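Local structure of alpha-galactosidase (Umbelopsis vinacea, 3A5V) at residues Pro9-Asn14 against Ser266-Gly271; Asn182-Ser187 against Gly235-Asp240. The protein probably cleaves terminal alpha-linked galactose from oligosaccharides and other glycosides, as a tetrameric family 27 alpha-galactosidase. All coordinates share one frame; numbering follows the deposited sequence.

Interaction 1: Pro9-Asn14 against Ser266-Gly271; sequences PQMGWN and SPLILG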
# COMPACT_ATOMS: atom_id res chain seq x y z
N PRO A 9 1.36 -5.06 31.98
CA PRO A 9 0.34 -4.20 31.40
C PRO A 9 -0.46 -3.41 32.46
O PRO A 9 -0.78 -3.97 33.52
CB PRO A 9 -0.58 -5.18 30.64
CG PRO A 9 0.34 -6.36 30.31
CD PRO A 9 1.25 -6.46 31.53
N GLN A 10 -0.77 -2.15 32.17
CA GLN A 10 -1.60 -1.34 33.10
C GLN A 10 -3.03 -1.89 33.22
O GLN A 10 -3.55 -2.50 32.30
CB GLN A 10 -1.62 0.14 32.69
CG GLN A 10 -2.31 0.46 31.33
CD GLN A 10 -1.35 0.47 30.11
OE1 GLN A 10 -0.37 -0.27 30.06
NE2 GLN A 10 -1.68 1.31 29.13
N MET A 11 -3.65 -1.66 34.38
CA MET A 11 -5.03 -2.05 34.61
C MET A 11 -5.75 -0.85 35.21
O MET A 11 -5.16 -0.06 35.96
CB MET A 11 -5.11 -3.25 35.57
CG MET A 11 -4.36 -4.50 35.09
SD MET A 11 -4.31 -5.83 36.33
CE MET A 11 -6.08 -6.12 36.61
N GLY A 12 -7.03 -0.70 34.90
CA GLY A 12 -7.75 0.48 35.35
C GLY A 12 -9.16 0.55 34.80
O GLY A 12 -9.76 -0.48 34.44
N TRP A 13 -9.67 1.77 34.74
CA TRP A 13 -11.05 2.05 34.32
C TRP A 13 -11.08 3.45 33.69
O TRP A 13 -10.34 4.35 34.11
CB TRP A 13 -11.98 1.96 35.54
CG TRP A 13 -13.41 2.39 35.25
CD1 TRP A 13 -14.43 1.62 34.78
CD2 TRP A 13 -13.94 3.70 35.43
NE1 TRP A 13 -15.59 2.37 34.66
CE2 TRP A 13 -15.30 3.66 35.05
CE3 TRP A 13 -13.38 4.93 35.86
CZ2 TRP A 13 -16.13 4.80 35.09
CZ3 TRP A 13 -14.20 6.05 35.92
CH2 TRP A 13 -15.57 5.98 35.52
N ASN A 14 -11.95 3.62 32.69
CA ASN A 14 -12.03 4.82 31.86
C ASN A 14 -13.47 5.34 31.82
O ASN A 14 -14.41 4.55 31.72
CB ASN A 14 -11.48 4.48 30.44
CG ASN A 14 -11.65 5.62 29.46
OD1 ASN A 14 -12.77 5.93 29.04
ND2 ASN A 14 -10.53 6.25 29.07
N SER A 266 -2.52 -7.28 26.71
CA SER A 266 -3.12 -5.95 26.52
C SER A 266 -3.23 -5.27 27.89
O SER A 266 -3.47 -5.95 28.92
CB SER A 266 -4.52 -6.07 25.91
OG SER A 266 -5.12 -4.79 25.70
N PRO A 267 -3.11 -3.93 27.92
CA PRO A 267 -3.70 -3.22 29.06
C PRO A 267 -5.12 -3.73 29.28
O PRO A 267 -5.84 -4.04 28.29
CB PRO A 267 -3.75 -1.77 28.58
CG PRO A 267 -2.65 -1.63 27.59
CD PRO A 267 -2.46 -3.01 26.96
N LEU A 268 -5.54 -3.81 30.55
CA LEU A 268 -6.91 -4.20 30.90
C LEU A 268 -7.60 -2.99 31.52
O LEU A 268 -7.59 -2.79 32.76
CB LEU A 268 -6.92 -5.39 31.86
CG LEU A 268 -6.22 -6.68 31.36
CD1 LEU A 268 -6.21 -7.75 32.47
CD2 LEU A 268 -6.81 -7.23 30.05
N ILE A 269 -8.17 -2.17 30.64
CA ILE A 269 -8.87 -0.94 31.05
C ILE A 269 -10.37 -1.19 30.94
O ILE A 269 -10.90 -1.42 29.84
CB ILE A 269 -8.44 0.31 30.21
CG1 ILE A 269 -6.90 0.51 30.23
CG2 ILE A 269 -9.23 1.60 30.66
CD1 ILE A 269 -6.25 0.61 31.63
N LEU A 270 -11.04 -1.18 32.09
CA LEU A 270 -12.49 -1.38 32.15
C LEU A 270 -13.25 -0.23 31.49
O LEU A 270 -13.01 0.93 31.79
CB LEU A 270 -12.95 -1.60 33.60
CG LEU A 270 -12.39 -2.84 34.31
CD1 LEU A 270 -12.63 -2.76 35.83
CD2 LEU A 270 -12.98 -4.16 33.74
N GLY A 271 -14.15 -0.57 30.57
CA GLY A 271 -14.88 0.45 29.79
C GLY A 271 -16.36 0.22 30.06
O GLY A 271 -17.16 0.10 29.13
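Q10 and P267 are brought side by side by two turns in the glutamine chain: CG sits between the backbone N and the carbonyl carbon (chi1 65°), and a bend at chi2 then lays the amide along the proline ring. NE2 of Q10 comes within 3.5 Å of CG of P267, and CD lies as near, so the ring flanks the amide group. The polar work of NE2 is done elsewhere, on the hydroxyls of S183 and Y125, while the buried OE1 has no partner in the model. With an alanine here, the P267 ring is likely to lose its flanking neighbour, and the S183 and Y125 hydroxyls the amide donor they share.

A second meeting depends on I269: CG1 is anti to the carbonyl carbon, and a further turn at chi2 (-55°) carries I269 CD1 back to 3.6 Å from G12 N. G12 has no side chain, and the isoleucine packs on its main chain; the other branch, CG2, rests against CB of N14. Here the first and last strands of the (beta/alpha)8 barrel, 11-14 and 268-270, run parallel. The ladder alternates: L268 N donates to Q10 O (3.0 Å), G12 N to L268 O, L270 N to G12 O (2.8 Å), and N14 N to L270 O.

On the opposite face of the sheet, M11 and L268 make a looser apolar contact, with helix 288-294 touching both side chains. W13 crosses L270 at about a right angle, its CD1 3.7 Å from CB of L270, while NE1 is bonded to the carbonyl of N272. Beyond the ladder, the side chain of N14 reaches the backbone N of W16 through OD1 and D51 through ND2, about 6 Å from a bound Tris molecule.

Interaction 2: Asn182-Ser187 against Gly235-Asp240; sequences NSWRIS and GWNDLD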
# COMPACT_ATOMS: atom_id res chain seq x y z
N ASN A 182 4.52 3.67 26.52
CA ASN A 182 4.28 2.44 27.29
C ASN A 182 3.29 1.44 26.68
O ASN A 182 3.31 0.26 27.03
CB ASN A 182 3.86 2.80 28.74
CG ASN A 182 4.98 3.49 29.51
OD1 ASN A 182 4.85 4.65 29.89
ND2 ASN A 182 6.11 2.79 29.69
N SER A 183 2.39 1.92 25.84
CA SER A 183 1.43 1.06 25.15
C SER A 183 0.87 1.80 23.94
O SER A 183 0.92 3.03 23.88
CB SER A 183 0.30 0.61 26.11
OG SER A 183 -0.54 1.72 26.46
N TRP A 184 0.36 1.04 22.96
CA TRP A 184 -0.15 1.63 21.73
C TRP A 184 -1.36 0.83 21.26
O TRP A 184 -1.30 -0.40 21.11
CB TRP A 184 0.94 1.70 20.63
CG TRP A 184 1.80 0.49 20.61
CD1 TRP A 184 1.55 -0.69 19.94
CD2 TRP A 184 3.00 0.29 21.36
NE1 TRP A 184 2.56 -1.60 20.22
CE2 TRP A 184 3.45 -1.02 21.09
CE3 TRP A 184 3.76 1.11 22.23
CZ2 TRP A 184 4.64 -1.54 21.64
CZ3 TRP A 184 4.93 0.58 22.80
CH2 TRP A 184 5.35 -0.73 22.50
N ARG A 185 -2.48 1.52 21.08
CA ARG A 185 -3.63 0.97 20.38
C ARG A 185 -3.21 0.42 19.03
O ARG A 185 -2.44 1.06 18.28
CB ARG A 185 -4.73 2.03 20.25
CG ARG A 185 -5.45 2.31 21.61
CD ARG A 185 -6.60 1.25 21.88
NE ARG A 185 -7.46 1.25 20.71
CZ ARG A 185 -8.35 2.20 20.42
NH1 ARG A 185 -8.60 3.18 21.29
NH2 ARG A 185 -8.99 2.15 19.26
N ILE A 186 -3.66 -0.79 18.72
CA ILE A 186 -3.26 -1.44 17.46
C ILE A 186 -4.34 -1.45 16.40
O ILE A 186 -4.09 -1.86 15.26
CB ILE A 186 -2.79 -2.89 17.70
CG1 ILE A 186 -3.95 -3.71 18.30
CG2 ILE A 186 -1.52 -2.88 18.59
CD1 ILE A 186 -3.83 -5.20 18.09
N SER A 187 -5.55 -1.02 16.76
CA SER A 187 -6.71 -1.15 15.86
C SER A 187 -7.70 -0.02 16.10
O SER A 187 -7.59 0.71 17.09
CB SER A 187 -7.38 -2.52 16.12
OG SER A 187 -8.10 -2.47 17.33
N GLY A 235 6.12 -1.89 27.24
CA GLY A 235 5.78 -1.48 25.86
C GLY A 235 4.81 -2.49 25.23
O GLY A 235 5.23 -3.45 24.56
N TRP A 236 3.53 -2.24 25.41
CA TRP A 236 2.47 -3.22 25.12
C TRP A 236 1.58 -2.86 23.94
O TRP A 236 1.26 -1.69 23.75
CB TRP A 236 1.55 -3.34 26.35
CG TRP A 236 2.32 -3.64 27.62
CD1 TRP A 236 2.54 -2.79 28.65
CD2 TRP A 236 2.96 -4.86 27.95
NE1 TRP A 236 3.29 -3.40 29.63
CE2 TRP A 236 3.58 -4.67 29.22
CE3 TRP A 236 3.12 -6.09 27.29
CZ2 TRP A 236 4.31 -5.68 29.86
CZ3 TRP A 236 3.86 -7.11 27.93
CH2 TRP A 236 4.43 -6.90 29.21
N ASN A 237 1.09 -3.87 23.22
CA ASN A 237 -0.04 -3.71 22.29
C ASN A 237 -1.33 -3.51 23.10
O ASN A 237 -1.54 -4.21 24.10
CB ASN A 237 -0.17 -4.94 21.37
CG ASN A 237 1.09 -5.17 20.52
OD1 ASN A 237 1.57 -4.24 19.85
ND2 ASN A 237 1.62 -6.39 20.55
N ASP A 238 -2.16 -2.56 22.68
CA ASP A 238 -3.38 -2.22 23.40
C ASP A 238 -4.57 -2.59 22.51
O ASP A 238 -4.73 -2.04 21.41
CB ASP A 238 -3.36 -0.72 23.76
CG ASP A 238 -4.59 -0.26 24.55
OD1 ASP A 238 -5.51 -1.05 24.83
OD2 ASP A 238 -4.63 0.96 24.86
N LEU A 239 -5.39 -3.53 22.98
CA LEU A 239 -6.51 -4.02 22.20
C LEU A 239 -7.81 -3.24 22.47
O LEU A 239 -8.88 -3.66 22.03
CB LEU A 239 -6.71 -5.54 22.42
CG LEU A 239 -5.81 -6.52 21.65
CD1 LEU A 239 -4.30 -6.25 21.87
CD2 LEU A 239 -6.16 -7.98 22.04
N ASP A 240 -7.68 -2.10 23.16
CA ASP A 240 -8.79 -1.20 23.53
C ASP A 240 -9.49 -1.75 24.78
O ASP A 240 -9.16 -2.83 25.28
CB ASP A 240 -9.78 -0.93 22.37
CG ASP A 240 -10.54 0.38 22.51
OD1 ASP A 240 -10.29 1.16 23.47
OD2 ASP A 240 -11.40 0.66 21.65
O HOH W 1 -2.40 2.59 24.62
O HOH W 2 -6.65 -1.23 19.60
O HOH W 3 -8.45 2.82 24.42
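W184 and G235 meet where the packing is tightest: W184 CH2 lies 3.3 Å from G235 C, and any CB on that glycine would press on the ring. The tryptophan CG stands between its backbone N and carbonyl carbon (chi1 40°), folding the ring over the neighbouring strand. W236 O sits over the centre of one face of the W184 ring, 3.5 Å above its plane, while at the edge W184 NE1 donates to N237 OD1 (2.8 Å), a bent bond at 139°. Helix 173-176 packs against both side chains. The strands, sixth and seventh of the (beta/alpha)8 barrel, are tied by backbone hydrogen bonds of a parallel ladder, from W236 N on N182 O to I186 N on D238 O.

The other face, carrying S183, R185, W236 and D238, is looser and bridged by waters. One links S183 OG, which also accepts from Q10, to D238 OD2; a second accepts from R185 NE and donates to D238 O and S187 OG; a third joins R185 NH1 to D240 OD1. D238 OD1 accepts from D240 N, an Asx turn at the strand end. The D240 carboxylate, its OD2 accepting from V190 N, lies flat over the R185 guanidinium, planes 9° apart, with D240 OD1 3.4 Å from R185 NH1. No N-H points at that oxygen, so this stacked salt bridge is of charge alone. R185 NH2 instead donates to S187 O and forms a salt bridge with D189. Gripped at its edge and covered by an acid, the guanidinium is likely to be fixed in rotation.

Along the chain the segments come in the order 9-14, 182-187, 235-240 and 266-271, so interaction 2 falls wholly between the two halves of interaction 1. Both belong to one (beta/alpha)8 barrel: interaction 2 pairs the sixth and seventh strands, interaction 1 the first and eighth, and the seam between strands 236-238 and 268-270 separates them. Their centres are 11 Å apart. The amide of Q10 bridges the two contacts across the barrel interior, and S266 OG probably bonds L239 N along the seam. Helices 217-227 and 251-263 connect the later strands. The pairing of the first and eighth strands in interaction 1 closes the barrel.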